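Local atomic coordinates of acetyl xylan esterase (Paenibacillus sp. R4, PDB entry 6AGQ), a protein that probably hydrolyses acetyl esters of acetylated xylan, as a cold-active esterase of the alpha/beta-hydrolase clan. Residues Asp66-His71 against Val126-Ala131; His93-Arg99 against Ile118-Gly124. All coordinates share one frame; numbering follows the deposited sequence.

Contact 1. Residues Asp66-His71 against Val126-Ala131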
loop_
_atom_site.group_PDB
_atom_site.type_symbol
_atom_site.label_atom_id
_atom_site.label_comp_id
_atom_site.label_asym_id
_atom_site.label_seq_id
_atom_site.Cartn_x
_atom_site.Cartn_y
_atom_site.Cartn_z
ATOM N N ASP A 66 31.304 -27.947 -13.188
ATOM C CA ASP A 66 30.547 -29.187 -12.962
ATOM C C ASP A 66 29.787 -29.704 -14.228
ATOM O O ASP A 66 28.922 -30.563 -14.146
ATOM C CB ASP A 66 29.605 -29.050 -11.718
ATOM C CG ASP A 66 28.360 -28.121 -11.981
ATOM O OD1 ASP A 66 28.319 -27.439 -13.041
ATOM O OD2 ASP A 66 27.416 -28.071 -11.123
ATOM N N GLY A 67 30.112 -29.209 -15.400
ATOM C CA GLY A 67 29.402 -29.660 -16.609
ATOM C C GLY A 67 28.095 -28.953 -16.984
ATOM O O GLY A 67 27.530 -29.268 -18.008
ATOM N N THR A 68 27.574 -28.032 -16.168
ATOM C CA THR A 68 26.380 -27.231 -16.571
ATOM C C THR A 68 26.660 -26.413 -17.893
ATOM O O THR A 68 27.653 -25.727 -17.963
ATOM C CB THR A 68 26.038 -26.224 -15.444
ATOM O OG1 THR A 68 25.987 -26.885 -14.173
ATOM C CG2 THR A 68 24.743 -25.517 -15.689
ATOM N N PRO A 69 25.789 -26.487 -18.917
ATOM C CA PRO A 69 25.979 -25.683 -20.120
ATOM C C PRO A 69 25.582 -24.230 -19.895
ATOM O O PRO A 69 24.403 -23.953 -19.719
ATOM C CB PRO A 69 25.034 -26.344 -21.172
ATOM C CG PRO A 69 24.015 -27.066 -20.371
ATOM C CD PRO A 69 24.633 -27.400 -19.033
ATOM N N ILE A 70 26.553 -23.321 -19.897
ATOM C CA ILE A 70 26.264 -21.908 -19.664
ATOM C C ILE A 70 25.994 -21.258 -21.000
ATOM O O ILE A 70 26.841 -21.287 -21.853
ATOM C CB ILE A 70 27.450 -21.176 -19.014
ATOM C CG1 ILE A 70 28.055 -21.969 -17.808
ATOM C CG2 ILE A 70 27.067 -19.754 -18.697
ATOM C CD1 ILE A 70 27.062 -22.507 -16.776
ATOM N N HIS A 71 24.817 -20.684 -21.187
ATOM C CA HIS A 71 24.496 -19.958 -22.420
ATOM C C HIS A 71 24.807 -18.465 -22.406
ATOM O O HIS A 71 24.802 -17.781 -21.375
ATOM C CB HIS A 71 23.041 -20.155 -22.792
ATOM C CG HIS A 71 22.688 -21.580 -22.987
ATOM N ND1 HIS A 71 22.460 -22.427 -21.924
ATOM C CD2 HIS A 71 22.614 -22.338 -24.103
ATOM C CE1 HIS A 71 22.210 -23.639 -22.379
ATOM N NE2 HIS A 71 22.317 -23.617 -23.692
ATOM N N VAL A 126 17.771 -20.193 -20.135
ATOM C CA VAL A 126 17.842 -21.581 -20.624
ATOM C C VAL A 126 18.988 -22.359 -19.932
ATOM O O VAL A 126 19.173 -23.527 -20.209
ATOM C CB VAL A 126 17.941 -21.663 -22.181
ATOM C CG1 VAL A 126 16.850 -20.820 -22.841
ATOM C CG2 VAL A 126 19.310 -21.270 -22.701
ATOM N N THR A 127 19.786 -21.706 -19.092
ATOM C CA THR A 127 20.938 -22.354 -18.410
ATOM C C THR A 127 20.484 -22.942 -17.084
ATOM O O THR A 127 20.076 -22.189 -16.178
ATOM C CB THR A 127 22.017 -21.348 -18.159
ATOM O OG1 THR A 127 22.439 -20.769 -19.420
ATOM C CG2 THR A 127 23.218 -21.993 -17.426
ATOM N N PRO A 128 20.491 -24.268 -16.956
ATOM C CA PRO A 128 20.015 -24.896 -15.717
ATOM C C PRO A 128 21.115 -24.899 -14.633
ATOM O O PRO A 128 22.157 -24.327 -14.876
ATOM C CB PRO A 128 19.728 -26.318 -16.151
ATOM C CG PRO A 128 20.669 -26.577 -17.236
ATOM C CD PRO A 128 21.032 -25.263 -17.881
ATOM N N ASP A 129 20.836 -25.505 -13.460
ATOM C CA ASP A 129 21.786 -25.628 -12.358
ATOM C C ASP A 129 21.944 -27.083 -11.989
ATOM O O ASP A 129 21.107 -27.621 -11.304
ATOM C CB ASP A 129 21.275 -24.877 -11.121
ATOM C CG ASP A 129 22.263 -24.958 -9.886
ATOM O OD1 ASP A 129 23.473 -25.284 -10.076
ATOM O OD2 ASP A 129 21.806 -24.680 -8.725
ATOM N N ARG A 130 23.055 -27.687 -12.364
ATOM C CA ARG A 130 23.275 -29.117 -12.110
ATOM C C ARG A 130 23.872 -29.460 -10.758
ATOM O O ARG A 130 24.111 -30.620 -10.507
ATOM C CB ARG A 130 24.204 -29.699 -13.192
ATOM C CG ARG A 130 23.617 -29.636 -14.589
ATOM C CD ARG A 130 23.215 -30.979 -15.178
ATOM N NE ARG A 130 22.496 -30.759 -16.443
ATOM C CZ ARG A 130 21.209 -30.380 -16.553
ATOM N NH1 ARG A 130 20.670 -30.207 -17.761
ATOM N NH2 ARG A 130 20.439 -30.170 -15.482
ATOM N N ALA A 131 24.168 -28.472 -9.907
ATOM C CA ALA A 131 24.833 -28.744 -8.634
ATOM C C ALA A 131 23.772 -29.292 -7.693
ATOM O O ALA A 131 22.597 -29.049 -7.911
ATOM C CB ALA A 131 25.483 -27.522 -8.058
#

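Contact 2. Residues His93-Arg99 against Ile118-Gly124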
loop_
_atom_site.group_PDB
_atom_site.type_symbol
_atom_site.label_atom_id
_atom_site.label_comp_id
_atom_site.label_asym_id
_atom_site.label_seq_id
_atom_site.Cartn_x
_atom_site.Cartn_y
_atom_site.Cartn_z
ATOM N N HIS A 93 24.451 -10.507 -15.058
ATOM C CA HIS A 93 23.108 -9.981 -15.005
ATOM C C HIS A 93 22.574 -10.042 -13.579
ATOM O O HIS A 93 23.138 -10.681 -12.717
ATOM C CB HIS A 93 22.177 -10.699 -15.984
ATOM C CG HIS A 93 21.903 -12.116 -15.603
ATOM N ND1 HIS A 93 21.090 -12.463 -14.523
ATOM C CD2 HIS A 93 22.274 -13.276 -16.196
ATOM C CE1 HIS A 93 21.015 -13.783 -14.464
ATOM N NE2 HIS A 93 21.733 -14.298 -15.457
ATOM N N GLY A 94 21.474 -9.344 -13.392
ATOM C CA GLY A 94 20.784 -9.215 -12.110
ATOM C C GLY A 94 20.024 -10.419 -11.628
ATOM O O GLY A 94 19.834 -11.403 -12.327
ATOM N N TYR A 95 19.601 -10.354 -10.384
ATOM C CA TYR A 95 19.046 -11.539 -9.733
ATOM C C TYR A 95 17.795 -11.978 -10.405
ATOM O O TYR A 95 16.841 -11.222 -10.478
ATOM C CB TYR A 95 18.730 -11.216 -8.272
ATOM C CG TYR A 95 18.393 -12.435 -7.424
ATOM C CD1 TYR A 95 19.395 -13.270 -6.980
ATOM C CD2 TYR A 95 17.102 -12.725 -7.081
ATOM C CE1 TYR A 95 19.127 -14.341 -6.149
ATOM C CE2 TYR A 95 16.805 -13.817 -6.271
ATOM C CZ TYR A 95 17.837 -14.607 -5.786
ATOM O OH TYR A 95 17.610 -15.722 -5.004
ATOM N N SER A 96 17.762 -13.234 -10.840
ATOM C CA SER A 96 16.577 -13.860 -11.542
ATOM C C SER A 96 16.586 -13.662 -13.038
ATOM O O SER A 96 15.756 -14.248 -13.724
ATOM C CB SER A 96 15.230 -13.436 -10.971
ATOM O OG SER A 96 14.828 -12.152 -11.433
ATOM N N GLY A 97 17.548 -12.880 -13.557
ATOM C CA GLY A 97 17.507 -12.480 -14.963
ATOM C C GLY A 97 18.159 -13.489 -15.868
ATOM O O GLY A 97 18.091 -14.684 -15.646
ATOM N N ASN A 98 18.801 -13.000 -16.921
ATOM C CA ASN A 98 19.392 -13.877 -17.917
ATOM C C ASN A 98 20.286 -13.030 -18.837
ATOM O O ASN A 98 20.448 -11.856 -18.603
ATOM C CB ASN A 98 18.292 -14.549 -18.694
ATOM C CG ASN A 98 17.347 -13.566 -19.297
ATOM O OD1 ASN A 98 17.761 -12.609 -19.988
ATOM N ND2 ASN A 98 16.056 -13.806 -19.093
ATOM N N ARG A 99 20.805 -13.649 -19.882
ATOM C CA ARG A 99 21.722 -13.065 -20.856
ATOM C C ARG A 99 21.103 -11.953 -21.704
ATOM O O ARG A 99 21.815 -11.256 -22.436
ATOM C CB ARG A 99 22.239 -14.197 -21.733
ATOM C CG ARG A 99 21.179 -14.859 -22.629
ATOM C CD ARG A 99 21.766 -15.902 -23.600
ATOM N NE ARG A 99 20.693 -16.734 -24.128
ATOM C CZ ARG A 99 20.723 -17.468 -25.237
ATOM N NH1 ARG A 99 21.815 -17.564 -26.006
ATOM N NH2 ARG A 99 19.619 -18.122 -25.585
ATOM N N ILE A 118 26.287 -13.519 -20.262
ATOM C CA ILE A 118 25.987 -14.898 -19.881
ATOM C C ILE A 118 24.801 -15.039 -18.906
ATOM O O ILE A 118 24.506 -14.133 -18.165
ATOM C CB ILE A 118 27.230 -15.560 -19.194
ATOM C CG1 ILE A 118 27.616 -14.836 -17.906
ATOM C CG2 ILE A 118 28.436 -15.580 -20.149
ATOM C CD1 ILE A 118 28.694 -15.558 -17.142
ATOM N N ASP A 119 24.101 -16.156 -18.978
ATOM C CA ASP A 119 23.180 -16.614 -17.937
ATOM C C ASP A 119 23.913 -17.021 -16.628
ATOM O O ASP A 119 24.942 -17.642 -16.673
ATOM C CB ASP A 119 22.486 -17.851 -18.383
ATOM C CG ASP A 119 21.404 -17.641 -19.497
ATOM O OD1 ASP A 119 20.894 -16.503 -19.748
ATOM O OD2 ASP A 119 21.040 -18.705 -20.072
ATOM N N VAL A 120 23.280 -16.756 -15.484
ATOM C CA VAL A 120 23.673 -17.218 -14.168
ATOM C C VAL A 120 22.821 -18.465 -13.980
ATOM O O VAL A 120 21.624 -18.445 -14.221
ATOM C CB VAL A 120 23.341 -16.193 -13.049
ATOM C CG1 VAL A 120 23.656 -16.764 -11.661
ATOM C CG2 VAL A 120 24.073 -14.889 -13.265
ATOM N N ARG A 121 23.476 -19.548 -13.603
ATOM C CA ARG A 121 22.917 -20.866 -13.595
ATOM C C ARG A 121 21.585 -21.071 -12.814
ATOM O O ARG A 121 21.416 -20.644 -11.680
ATOM C CB ARG A 121 23.989 -21.836 -13.123
ATOM C CG ARG A 121 24.504 -21.513 -11.738
ATOM C CD ARG A 121 25.117 -22.722 -11.122
ATOM N NE ARG A 121 26.233 -23.145 -11.954
ATOM C CZ ARG A 121 26.697 -24.386 -12.007
ATOM N NH1 ARG A 121 27.754 -24.642 -12.766
ATOM N NH2 ARG A 121 26.109 -25.350 -11.272
ATOM N N GLY A 122 20.574 -21.611 -13.481
ATOM C CA GLY A 122 19.323 -21.826 -12.800
ATOM C C GLY A 122 18.407 -20.640 -12.739
ATOM O O GLY A 122 17.322 -20.787 -12.244
ATOM N N GLN A 123 18.797 -19.461 -13.230
ATOM C CA GLN A 123 17.912 -18.315 -13.114
ATOM C C GLN A 123 16.954 -18.167 -14.321
ATOM O O GLN A 123 16.604 -19.161 -14.907
ATOM C CB GLN A 123 18.678 -17.074 -12.754
ATOM C CG GLN A 123 19.413 -17.302 -11.444
ATOM C CD GLN A 123 20.072 -16.065 -10.890
ATOM O OE1 GLN A 123 19.871 -14.975 -11.395
ATOM N NE2 GLN A 123 20.875 -16.239 -9.849
ATOM N N GLY A 124 16.549 -16.976 -14.737
ATOM C CA GLY A 124 15.433 -16.865 -15.663
ATOM C C GLY A 124 15.799 -17.168 -17.089
ATOM O O GLY A 124 15.253 -16.542 -17.995
HETATM O O HOH W 1 19.960 -17.222 -15.967
#

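Contact 1. Residues Asp66-His71 against Val126-Ala131
His71 and Thr127 make a compact worked example of one hydroxyl serving two donors of the same residue. With the ring beside its own backbone N (chi1 -59°), ND1 comes round to the oxygen that His71 N also reaches, Thr127 OG1. His71 N reaches that oxygen at 3.0 Å in a nearly straight bond (165°), and His71 ND1 meets it at 3.0 Å within the ring plane. Val126 comes in at about a right angle to the histidine and lays CG2 over one ring face, 3.5 Å from the centroid in a CH-pi contact. Thr127 sends its methyl the other way: CG2 rests 3.2 Å from Pro69 O and also touches Ile70.

Further along, Thr68 divides its branches. CG2 presses against Pro128 O at 3.0 Å, while OG1, beside its own backbone N, passes 3.5 Å from Arg130 CB, the two side chains crossing at a slant, and donates to Asp66 OD1 at 2.7 Å. Thr68 N reaches the same oxygen from the same carboxylate face, closing an Asx turn. Arg130 folds its guanidinium over Pro128 and bonds to Tyr133 O of the second subunit.

Thr127 OG1 is also hydrogen-bonded to Asp119. With both His71 groups donating, the hydroxyl proton is probably directed at that carboxylate, so OG1 would accept two bonds and donate one, joining His71 to Asp119.

Contact 2. Residues His93-Arg99 against Ile118-Gly124
His93 and Val120 join two loops that leave neighbouring parallel strands, 86-92 and 114-118, of the alpha/beta-hydrolase sheet. The first carries a His-Gly-x-x-Gly sequence and the second the Arg-Gly-Gln motif of this esterase family; each folds a type II beta turn, Gly94-Gly97 and Val120-Gln123.

The path of His93 illustrates how a buried ring can be held by both nitrogens and covered on both faces. From CB, CG settles between the backbone N and the carbonyl carbon (chi1 69°), pointing the ring at the second loop. ND1 turns back to its own loop and donates in the ring plane to Gly94 O at 2.7 Å, an oxygen that also accepts from Gly97 N. At the edge, CD2 meets Ile118 O at 3.1 Å, and CE1 lies 3.5 Å from Gln123 OE1. The tip, NE2, accepts from Val120 N at 2.9 Å, with the donor tilted 26° from the ring plane. Asn98 N sits over the centre of one face and Val120 CG2 covers the opposite one. Donation from ND1 and acceptance at NE2 fit a neutral imidazole.

Gln123, extended beyond CG, takes the Ser96 N-H on OE1 at 2.8 Å, from well above the amide carbonyl plane, while its NE2 bonds to Tyr153. Asp119 OD1 accepts the N-H of Arg99, N to OD1 2.9 Å, nearly along its C-O axis, while its OD2 bonds to Thr127; Arg99 NH1 is salt-bridged to Asp59. Between the loops one water donates to Val120 O at 2.7 Å and to Gly97 O at 3.2 Å.

In the fold
Contact 2 is nested within the chain closed by contact 1, and their centres lie 11 Å apart. The seam between them probably holds two hydrogen bonds: Thr127 OG1 to Asp119 OD2 at 2.6 Å and Thr127 O to Gly122 N at 2.8 Å. Arg121 adds charge, forming salt bridges to Asp66 and Asp129 of contact 1 and to Asp160 on helix 153-170. On the catalytic side, His93 O bonds to Gln186 NE2, next to Ser185, the probable nucleophile in a Gly-x-Ser-x-Gly elbow. As in related esterases, loop 93-99 probably contributes to the oxyanion hole. Both contacts also reach the second subunit, linking this loop cluster to the assembly.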